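Local atomic coordinates of 3-dehydroquinate dehydratase (Clostridium difficile, PDB entry 4H3D), a protein that catalyses the cis-dehydration of 3-dehydroquinate to 3-dehydroshikimate through an imine intermediate, the third step of the chorismate pathway to the aromatic amino acids. Residues Glu17-Pro25 / Phe243-His254; Asn181-Thr192 / Thr206-Ser216. All coordinates share one frame; numbering follows the deposited sequence.

Contact 1 (Glu17-Pro25 / Phe243-His254); sequences EGRPKICVP and FKELNSVLNLLH
Arg19 lays its side chain across helix 243-254 and holds Asn247 and Asn251, one helical turn apart, with a single nitrogen. Its NH1 lies 2.6 Å from Asn247 OD1 and 2.9 Å from Asn251 OD1. Both oxygens lie near the guanidinium plane, but each amide is turned so that NH1 stands above its carbonyl plane, 40° out of it. The bend in the arginine chain at chi3 (71°) turns the group alongside the next peptide, where NE and NH2 together grip Pro20 O, side-on. These bonds fix the guanidinium's rotation, and a water joining NH2 to Asn247 OD1 adds a further link. Leu250 lies over one face, CD1 3.8 Å above the plane, so an apolar side chain covers that face while the edge does the bonding.

Further along, Ile22 points toward the helix. With CG1 anti to the carbonyl carbon and chi2 extended, CD1 reaches Asn247 CA at 3.4 Å, and CG1 packs tightly against Leu250 CD1. Val24 CG2 meets Phe243 CB at 3.4 Å, its methyl coming obliquely to the ring.

The strand and helix run antiparallel, at 172°, their axes 9.6 Å apart. Strand 21-26 is flanked by strands 48-52 and 227-229, and Leu246 and Leu250 also touch Thr228, so the final helix packs over the join between the first and last barrel strands.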
loop_
_atom_site.group_PDB
_atom_site.type_symbol
_atom_site.label_atom_id
_atom_site.label_comp_id
_atom_site.label_asym_id
_atom_site.label_seq_id
_atom_site.Cartn_x
_atom_site.Cartn_y
_atom_site.Cartn_z
ATOM N N GLU B 17 -0.149 16.107 10.737
ATOM C CA GLU B 17 -1.134 15.591 11.684
ATOM C C GLU B 17 -2.112 14.680 10.950
ATOM O O GLU B 17 -2.502 14.964 9.814
ATOM C CB GLU B 17 -1.888 16.764 12.349
ATOM C CG GLU B 17 -2.758 16.381 13.535
ATOM C CD GLU B 17 -3.435 17.588 14.206
ATOM O OE1 GLU B 17 -3.300 18.724 13.696
ATOM O OE2 GLU B 17 -4.108 17.391 15.244
ATOM N N GLY B 18 -2.487 13.580 11.598
ATOM C CA GLY B 18 -3.459 12.640 11.056
ATOM C C GLY B 18 -3.128 11.986 9.716
ATOM O O GLY B 18 -2.005 11.537 9.465
ATOM N N ARG B 19 -4.133 11.940 8.857
ATOM C CA ARG B 19 -4.030 11.316 7.573
ATOM C C ARG B 19 -3.117 12.181 6.694
ATOM O O ARG B 19 -3.144 13.398 6.817
ATOM C CB ARG B 19 -5.421 11.244 6.956
ATOM C CG ARG B 19 -5.597 10.156 5.919
ATOM C CD ARG B 19 -6.717 10.503 4.967
ATOM N NE ARG B 19 -6.288 11.603 4.114
ATOM C CZ ARG B 19 -6.962 12.069 3.076
ATOM N NH1 ARG B 19 -8.130 11.537 2.733
ATOM N NH2 ARG B 19 -6.457 13.079 2.372
ATOM N N PRO B 20 -2.290 11.560 5.831
ATOM C CA PRO B 20 -1.475 12.362 4.933
ATOM C C PRO B 20 -2.343 13.246 4.068
ATOM O O PRO B 20 -3.465 12.865 3.726
ATOM C CB PRO B 20 -0.792 11.319 4.052
ATOM C CG PRO B 20 -0.730 10.109 4.901
ATOM C CD PRO B 20 -1.910 10.142 5.791
ATOM N N LYS B 21 -1.820 14.401 3.696
ATOM C CA LYS B 21 -2.555 15.334 2.860
ATOM C C LYS B 21 -2.280 15.026 1.400
ATOM O O LYS B 21 -1.169 14.616 1.037
ATOM C CB LYS B 21 -2.169 16.774 3.204
ATOM C CG LYS B 21 -2.239 17.090 4.725
ATOM C CD LYS B 21 -3.615 16.827 5.313
ATOM C CE LYS B 21 -3.650 17.128 6.815
ATOM N NZ LYS B 21 -2.844 16.122 7.601
ATOM N N ILE B 22 -3.289 15.212 0.567
ATOM C CA ILE B 22 -3.164 14.945 -0.858
ATOM C C ILE B 22 -2.972 16.228 -1.631
ATOM O O ILE B 22 -3.773 17.188 -1.493
ATOM C CB ILE B 22 -4.422 14.255 -1.422
ATOM C CG1 ILE B 22 -4.641 12.914 -0.741
ATOM C CG2 ILE B 22 -4.279 14.047 -2.944
ATOM C CD1 ILE B 22 -5.914 12.205 -1.181
ATOM N N CYS B 23 -1.935 16.237 -2.462
ATOM C CA CYS B 23 -1.601 17.364 -3.318
ATOM C C CYS B 23 -1.772 16.948 -4.770
ATOM O O CYS B 23 -1.344 15.850 -5.167
ATOM C CB CYS B 23 -0.147 17.785 -3.094
ATOM S SG CYS B 23 0.366 19.209 -4.010
ATOM N N VAL B 24 -2.396 17.811 -5.564
ATOM C CA VAL B 24 -2.611 17.547 -6.977
ATOM C C VAL B 24 -2.030 18.694 -7.797
ATOM O O VAL B 24 -2.315 19.855 -7.513
ATOM C CB VAL B 24 -4.112 17.434 -7.286
ATOM C CG1 VAL B 24 -4.321 17.068 -8.739
ATOM C CG2 VAL B 24 -4.772 16.407 -6.359
ATOM N N PRO B 25 -1.196 18.377 -8.814
ATOM C CA PRO B 25 -0.638 19.434 -9.640
ATOM C C PRO B 25 -1.499 19.909 -10.803
ATOM O O PRO B 25 -2.319 19.155 -11.346
ATOM C CB PRO B 25 0.651 18.804 -10.214
ATOM C CG PRO B 25 0.454 17.383 -10.152
ATOM C CD PRO B 25 -0.516 17.091 -9.035
ATOM N N PHE B 243 -6.276 11.320 -7.937
ATOM C CA PHE B 243 -6.447 11.807 -6.569
ATOM C C PHE B 243 -7.696 11.294 -5.853
ATOM O O PHE B 243 -7.679 11.136 -4.628
ATOM C CB PHE B 243 -6.333 13.347 -6.504
ATOM C CG PHE B 243 -7.548 14.085 -6.987
ATOM C CD1 PHE B 243 -8.564 14.410 -6.103
ATOM C CD2 PHE B 243 -7.658 14.490 -8.307
ATOM C CE1 PHE B 243 -9.684 15.101 -6.537
ATOM C CE2 PHE B 243 -8.772 15.180 -8.743
ATOM C CZ PHE B 243 -9.783 15.485 -7.860
ATOM N N LYS B 244 -8.758 11.014 -6.605
ATOM C CA LYS B 244 -10.000 10.484 -6.015
ATOM C C LYS B 244 -9.737 9.096 -5.439
ATOM O O LYS B 244 -10.122 8.783 -4.304
ATOM C CB LYS B 244 -11.117 10.393 -7.057
ATOM C CG LYS B 244 -11.563 11.729 -7.623
ATOM C CD LYS B 244 -12.621 11.556 -8.716
ATOM C CE LYS B 244 -12.912 12.872 -9.409
ATOM N NZ LYS B 244 -14.019 12.756 -10.417
ATOM N N GLU B 245 -9.073 8.268 -6.228
ATOM C CA GLU B 245 -8.767 6.914 -5.808
ATOM C C GLU B 245 -7.738 6.921 -4.677
ATOM O O GLU B 245 -7.788 6.085 -3.772
ATOM C CB GLU B 245 -8.319 6.086 -7.012
ATOM C CG GLU B 245 -9.445 5.944 -8.052
ATOM C CD GLU B 245 -9.085 5.074 -9.243
ATOM O OE1 GLU B 245 -7.883 4.828 -9.469
ATOM O OE2 GLU B 245 -10.017 4.645 -9.963
ATOM N N LEU B 246 -6.830 7.892 -4.700
ATOM C CA LEU B 246 -5.833 8.015 -3.652
ATOM C C LEU B 246 -6.537 8.403 -2.346
ATOM O O LEU B 246 -6.217 7.877 -1.266
ATOM C CB LEU B 246 -4.776 9.052 -4.054
ATOM C CG LEU B 246 -3.576 9.262 -3.136
ATOM C CD1 LEU B 246 -2.896 7.946 -2.887
ATOM C CD2 LEU B 246 -2.574 10.311 -3.748
ATOM N N ASN B 247 -7.510 9.303 -2.443
ATOM C CA ASN B 247 -8.273 9.715 -1.268
ATOM C C ASN B 247 -8.972 8.507 -0.631
ATOM O O ASN B 247 -8.939 8.332 0.582
ATOM C CB ASN B 247 -9.315 10.790 -1.614
ATOM C CG ASN B 247 -9.968 11.386 -0.368
ATOM O OD1 ASN B 247 -9.295 11.980 0.470
ATOM N ND2 ASN B 247 -11.279 11.241 -0.256
ATOM N N SER B 248 -9.579 7.665 -1.463
ATOM C CA SER B 248 -10.279 6.490 -0.973
ATOM C C SER B 248 -9.349 5.545 -0.222
ATOM O O SER B 248 -9.689 5.061 0.845
ATOM C CB SER B 248 -10.941 5.744 -2.128
ATOM O OG SER B 248 -11.840 6.593 -2.805
ATOM N N VAL B 249 -8.174 5.285 -0.787
ATOM C CA VAL B 249 -7.208 4.388 -0.142
ATOM C C VAL B 249 -6.700 4.959 1.194
ATOM O O VAL B 249 -6.602 4.229 2.186
ATOM C CB VAL B 249 -6.023 4.064 -1.057
ATOM C CG1 VAL B 249 -5.034 3.127 -0.337
ATOM C CG2 VAL B 249 -6.511 3.406 -2.348
ATOM N N LEU B 250 -6.393 6.255 1.223
ATOM C CA LEU B 250 -5.925 6.887 2.442
ATOM C C LEU B 250 -6.966 6.792 3.562
ATOM O O LEU B 250 -6.616 6.589 4.728
ATOM C CB LEU B 250 -5.549 8.342 2.196
ATOM C CG LEU B 250 -4.398 8.599 1.229
ATOM C CD1 LEU B 250 -4.138 10.114 1.111
ATOM C CD2 LEU B 250 -3.176 7.912 1.679
ATOM N N ASN B 251 -8.239 6.950 3.214
ATOM C CA ASN B 251 -9.308 6.853 4.214
ATOM C C ASN B 251 -9.444 5.427 4.715
ATOM O O ASN B 251 -9.696 5.196 5.896
ATOM C CB ASN B 251 -10.638 7.342 3.650
ATOM C CG ASN B 251 -10.689 8.850 3.492
ATOM O OD1 ASN B 251 -9.821 9.583 4.006
ATOM N ND2 ASN B 251 -11.718 9.335 2.797
ATOM N N LEU B 252 -9.278 4.474 3.810
ATOM C CA LEU B 252 -9.344 3.064 4.171
ATOM C C LEU B 252 -8.218 2.695 5.163
ATOM O O LEU B 252 -8.443 1.942 6.114
ATOM C CB LEU B 252 -9.260 2.196 2.910
ATOM C CG LEU B 252 -9.327 0.680 3.095
ATOM C CD1 LEU B 252 -10.684 0.267 3.665
ATOM C CD2 LEU B 252 -9.066 -0.021 1.769
ATOM N N LEU B 253 -7.017 3.220 4.933
ATOM C CA LEU B 253 -5.874 2.952 5.825
ATOM C C LEU B 253 -5.972 3.733 7.148
ATOM O O LEU B 253 -5.540 3.238 8.196
ATOM C CB LEU B 253 -4.532 3.226 5.116
ATOM C CG LEU B 253 -4.207 2.291 3.931
ATOM C CD1 LEU B 253 -3.017 2.798 3.072
ATOM C CD2 LEU B 253 -3.946 0.885 4.396
ATOM N N HIS B 254 -6.559 4.932 7.110
ATOM C CA HIS B 254 -6.729 5.741 8.322
ATOM C C HIS B 254 -7.635 5.005 9.304
ATOM O O HIS B 254 -7.358 4.966 10.499
ATOM C CB HIS B 254 -7.334 7.113 7.974
ATOM C CG HIS B 254 -7.448 8.053 9.145
ATOM N ND1 HIS B 254 -6.348 8.581 9.786
ATOM C CD2 HIS B 254 -8.532 8.586 9.763
ATOM C CE1 HIS B 254 -6.745 9.375 10.765
ATOM N NE2 HIS B 254 -8.065 9.401 10.769
HETATM O O HOH W 1 -7.850 14.766 0.731
#

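Contact 2 (Asn181-Thr192 / Thr206-Ser216); sequences NEKDVLVLLEAT and TMSMSGMGVIS. With SHL (5-hydroxy-6-methyl-4-oxo-4H-pyran-2-carboxylic acid), chain I.
Val185 is the central knob of helix 182-192, its two methyls entering the turn that follows strand 206-208. CG2 sits 3.4 Å from Met212 O and beside Met212 CG, while CG1 presses on Ile215 CG2 at 3.4 Å, tighter than usual for two carbons. Gly213 CA lies 4.0 Å from Val185 CG2, at a point where the turn folds close over Ser208 O.

Met212 lies against the first peptide of the helix. Its extended chain bends only at chi3 (-67°), laying SD 3.3 Å from Asn181 C and CE near Glu182, whose carboxylate is salt-bridged to Lys197 of the second subunit. One turn beyond Val185, Leu188 sends its branched end over the strand backbone, CG 3.8 Å from Met207 O, and Leu189 splits its methyls between Ile215 and Ser216. Thr192 and Thr206 meet tip to tip, OG1 to OG1 2.7 Å.

Met207 points away from the helix and lies against the bound SHL, in the pocket that also holds Lys174, the Schiff-base lysine. Helix outside, strand inside and ligand beyond is the layering of a TIM barrel, here in the beta-alpha-beta unit of strands 172-177 and 205-208 with helix 182-199.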
loop_
_atom_site.group_PDB
_atom_site.type_symbol
_atom_site.label_atom_id
_atom_site.label_comp_id
_atom_site.label_asym_id
_atom_site.label_seq_id
_atom_site.Cartn_x
_atom_site.Cartn_y
_atom_site.Cartn_z
ATOM N N ASN B 181 14.606 -2.022 -8.138
ATOM C CA ASN B 181 14.046 -3.313 -7.746
ATOM C C ASN B 181 13.092 -3.134 -6.580
ATOM O O ASN B 181 12.960 -2.025 -6.033
ATOM C CB ASN B 181 15.158 -4.311 -7.425
ATOM C CG ASN B 181 16.134 -3.796 -6.358
ATOM O OD1 ASN B 181 15.735 -3.194 -5.356
ATOM N ND2 ASN B 181 17.419 -4.064 -6.563
ATOM N N GLU B 182 12.427 -4.217 -6.193
ATOM C CA GLU B 182 11.435 -4.150 -5.141
ATOM C C GLU B 182 12.066 -3.771 -3.814
ATOM O O GLU B 182 11.497 -2.986 -3.043
ATOM C CB GLU B 182 10.687 -5.493 -5.009
ATOM C CG GLU B 182 9.829 -5.857 -6.219
ATOM C CD GLU B 182 10.625 -6.443 -7.381
ATOM O OE1 GLU B 182 11.876 -6.592 -7.279
ATOM O OE2 GLU B 182 9.991 -6.764 -8.401
ATOM N N LYS B 183 13.258 -4.302 -3.552
ATOM C CA LYS B 183 13.936 -3.997 -2.299
ATOM C C LYS B 183 14.181 -2.495 -2.146
ATOM O O LYS B 183 14.116 -1.970 -1.015
ATOM C CB LYS B 183 15.244 -4.787 -2.153
ATOM C CG LYS B 183 15.880 -4.629 -0.766
ATOM C CD LYS B 183 16.968 -5.677 -0.487
ATOM C CE LYS B 183 17.606 -5.429 0.887
ATOM N NZ LYS B 183 18.555 -6.507 1.316
ATOM N N ASP B 184 14.429 -1.804 -3.270
ATOM C CA ASP B 184 14.668 -0.324 -3.268
ATOM C C ASP B 184 13.457 0.457 -2.754
ATOM O O ASP B 184 13.608 1.497 -2.084
ATOM C CB ASP B 184 15.023 0.193 -4.665
ATOM C CG ASP B 184 16.461 -0.057 -5.048
ATOM O OD1 ASP B 184 17.279 -0.396 -4.161
ATOM O OD2 ASP B 184 16.785 0.118 -6.255
ATOM N N VAL B 185 12.267 -0.027 -3.087
ATOM C CA VAL B 185 11.020 0.589 -2.584
ATOM C C VAL B 185 11.013 0.480 -1.061
ATOM O O VAL B 185 10.710 1.455 -0.354
ATOM C CB VAL B 185 9.786 -0.087 -3.135
ATOM C CG1 VAL B 185 8.523 0.574 -2.562
ATOM C CG2 VAL B 185 9.759 -0.048 -4.663
ATOM N N LEU B 186 11.368 -0.704 -0.553
ATOM C CA LEU B 186 11.408 -0.922 0.887
ATOM C C LEU B 186 12.480 -0.046 1.563
ATOM O O LEU B 186 12.276 0.450 2.672
ATOM C CB LEU B 186 11.602 -2.421 1.210
ATOM C CG LEU B 186 10.508 -3.372 0.665
ATOM C CD1 LEU B 186 10.786 -4.812 1.049
ATOM C CD2 LEU B 186 9.121 -2.961 1.161
ATOM N N VAL B 187 13.612 0.161 0.898
ATOM C CA VAL B 187 14.675 1.047 1.449
ATOM C C VAL B 187 14.162 2.483 1.633
ATOM O O VAL B 187 14.384 3.124 2.694
ATOM C CB VAL B 187 15.925 1.033 0.545
ATOM C CG1 VAL B 187 16.913 2.160 0.942
ATOM C CG2 VAL B 187 16.597 -0.374 0.573
ATOM N N LEU B 188 13.461 2.986 0.624
ATOM C CA LEU B 188 12.849 4.316 0.698
ATOM C C LEU B 188 11.909 4.386 1.904
ATOM O O LEU B 188 11.964 5.350 2.706
ATOM C CB LEU B 188 12.103 4.652 -0.617
ATOM C CG LEU B 188 11.422 6.027 -0.743
ATOM C CD1 LEU B 188 10.048 6.082 -0.043
ATOM C CD2 LEU B 188 12.352 7.175 -0.250
ATOM N N LEU B 189 11.083 3.352 2.073
ATOM C CA LEU B 189 10.164 3.297 3.221
ATOM C C LEU B 189 10.909 3.170 4.556
ATOM O O LEU B 189 10.522 3.795 5.551
ATOM C CB LEU B 189 9.143 2.160 3.055
ATOM C CG LEU B 189 8.116 2.331 1.921
ATOM C CD1 LEU B 189 7.177 1.113 1.881
ATOM C CD2 LEU B 189 7.309 3.628 2.080
ATOM N N GLU B 190 11.972 2.374 4.580
ATOM C CA GLU B 190 12.806 2.217 5.789
ATOM C C GLU B 190 13.484 3.547 6.194
ATOM O O GLU B 190 13.519 3.916 7.383
ATOM C CB GLU B 190 13.887 1.149 5.558
ATOM C CG GLU B 190 14.737 0.857 6.822
ATOM C CD GLU B 190 15.945 -0.030 6.544
ATOM O OE1 GLU B 190 16.558 -0.515 7.526
ATOM O OE2 GLU B 190 16.296 -0.219 5.351
ATOM N N ALA B 191 14.030 4.239 5.202
ATOM C CA ALA B 191 14.665 5.542 5.399
ATOM C C ALA B 191 13.644 6.546 5.901
ATOM O O ALA B 191 13.914 7.304 6.828
ATOM C CB ALA B 191 15.297 6.022 4.093
ATOM N N THR B 192 12.455 6.535 5.296
ATOM C CA THR B 192 11.369 7.422 5.700
ATOM C C THR B 192 11.047 7.260 7.186
ATOM O O THR B 192 10.980 8.242 7.929
ATOM C CB THR B 192 10.084 7.145 4.881
ATOM O OG1 THR B 192 10.336 7.366 3.479
ATOM C CG2 THR B 192 8.934 8.022 5.341
ATOM N N THR B 206 8.177 11.877 1.248
ATOM C CA THR B 206 9.013 10.940 0.499
ATOM C C THR B 206 8.197 10.112 -0.433
ATOM O O THR B 206 6.990 9.856 -0.172
ATOM C CB THR B 206 9.746 9.932 1.412
ATOM O OG1 THR B 206 8.792 9.015 1.990
ATOM C CG2 THR B 206 10.526 10.673 2.526
ATOM N N MET B 207 8.818 9.686 -1.530
ATOM C CA MET B 207 8.173 8.783 -2.473
ATOM C C MET B 207 9.179 7.993 -3.278
ATOM O O MET B 207 10.322 8.416 -3.481
ATOM C CB MET B 207 7.246 9.522 -3.438
ATOM C CG MET B 207 7.954 10.299 -4.507
ATOM S SD MET B 207 6.797 11.169 -5.579
ATOM C CE MET B 207 5.990 12.256 -4.399
ATOM N N SER B 208 8.724 6.823 -3.704
ATOM C CA SER B 208 9.450 5.929 -4.564
ATOM C C SER B 208 8.596 5.984 -5.817
ATOM O O SER B 208 7.399 5.701 -5.778
ATOM C CB SER B 208 9.475 4.500 -3.992
ATOM O OG SER B 208 10.220 3.657 -4.832
ATOM N N MET B 209 9.202 6.379 -6.918
ATOM C CA MET B 209 8.498 6.567 -8.172
ATOM C C MET B 209 8.295 5.243 -8.939
ATOM O O MET B 209 8.713 4.188 -8.475
ATOM C CB MET B 209 9.268 7.587 -9.026
ATOM C CG MET B 209 9.369 8.981 -8.372
ATOM S SD MET B 209 10.251 10.203 -9.392
ATOM C CE MET B 209 11.910 9.554 -9.346
ATOM N N SER B 210 7.605 5.333 -10.092
ATOM C CA SER B 210 7.259 4.196 -10.968
ATOM C C SER B 210 6.141 3.322 -10.360
ATOM O O SER B 210 5.775 3.494 -9.196
ATOM C CB SER B 210 8.469 3.322 -11.296
ATOM O OG SER B 210 8.750 2.400 -10.258
ATOM N N GLY B 211 5.637 2.370 -11.157
ATOM C CA GLY B 211 4.558 1.441 -10.726
ATOM C C GLY B 211 4.949 0.661 -9.495
ATOM O O GLY B 211 4.164 0.476 -8.578
ATOM N N MET B 212 6.196 0.227 -9.477
ATOM C CA MET B 212 6.761 -0.525 -8.374
ATOM C C MET B 212 6.738 0.260 -7.048
ATOM O O MET B 212 6.607 -0.332 -5.978
ATOM C CB MET B 212 8.213 -0.887 -8.757
ATOM C CG MET B 212 8.967 -1.773 -7.819
ATOM S SD MET B 212 10.590 -2.244 -8.521
ATOM C CE MET B 212 10.072 -3.251 -9.898
ATOM N N GLY B 213 6.846 1.592 -7.120
ATOM C CA GLY B 213 6.925 2.409 -5.913
ATOM C C GLY B 213 5.623 2.967 -5.360
ATOM O O GLY B 213 5.642 3.658 -4.351
ATOM N N VAL B 214 4.500 2.630 -5.988
ATOM C CA VAL B 214 3.182 3.197 -5.608
ATOM C C VAL B 214 2.805 3.030 -4.136
ATOM O O VAL B 214 2.169 3.916 -3.564
ATOM C CB VAL B 214 2.066 2.656 -6.506
ATOM C CG1 VAL B 214 0.695 3.121 -6.008
ATOM C CG2 VAL B 214 2.303 3.103 -7.945
ATOM N N ILE B 215 3.197 1.918 -3.518
ATOM C CA ILE B 215 2.932 1.718 -2.090
ATOM C C ILE B 215 3.390 2.925 -1.291
ATOM O O ILE B 215 2.762 3.307 -0.282
ATOM C CB ILE B 215 3.659 0.428 -1.536
ATOM C CG1 ILE B 215 3.383 0.228 -0.033
ATOM C CG2 ILE B 215 5.178 0.495 -1.772
ATOM C CD1 ILE B 215 4.115 -1.004 0.592
ATOM N N SER B 216 4.488 3.539 -1.741
ATOM C CA SER B 216 5.053 4.685 -1.048
ATOM C C SER B 216 4.117 5.895 -1.062
ATOM O O SER B 216 4.320 6.827 -0.282
ATOM C CB SER B 216 6.390 5.079 -1.652
ATOM O OG SER B 216 6.221 5.645 -2.942
HETATM O OAD SHL I . 4.029 12.458 -7.808
HETATM C CAH SHL I . 5.142 12.365 -8.383
HETATM O OAA SHL I . 5.355 11.472 -9.242
HETATM C CAK SHL I . 6.180 13.316 -8.038
HETATM O OAG SHL I . 5.886 14.311 -7.046
HETATM C CAF SHL I . 6.805 15.359 -6.839
HETATM C CAL SHL I . 6.460 16.367 -6.001
HETATM C CAJ SHL I . 7.939 15.345 -7.573
HETATM O OAC SHL I . 8.821 16.330 -7.426
HETATM C CAI SHL I . 8.206 14.338 -8.457
HETATM C CAE SHL I . 7.347 13.337 -8.685
HETATM O OAB SHL I . 9.347 14.336 -9.130
HETATM O O HOH W 2 12.824 3.488 -4.077
#

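Both contacts are largely buried and join an outer helix to a nearly antiparallel strand of the same barrel sheet and, in contact 2, to the turn after it; their centres lie about 17 Å apart. Contact 1 ties the first strand to the last helix, far apart in sequence, and so spans the join where the first and last strands meet; contact 2 lies within one beta-alpha-beta unit. Contact 1 pairs an aliphatic centre with a partly exposed arginine-asparagine network, whereas contact 2 relies mainly on interlocking aliphatic and methionine side chains, and its strand carries a ligand-pocket residue. The other side of helix 243-254 packs on the second subunit, whereas in contact 2 Glu182 and Ile215 reach it themselves.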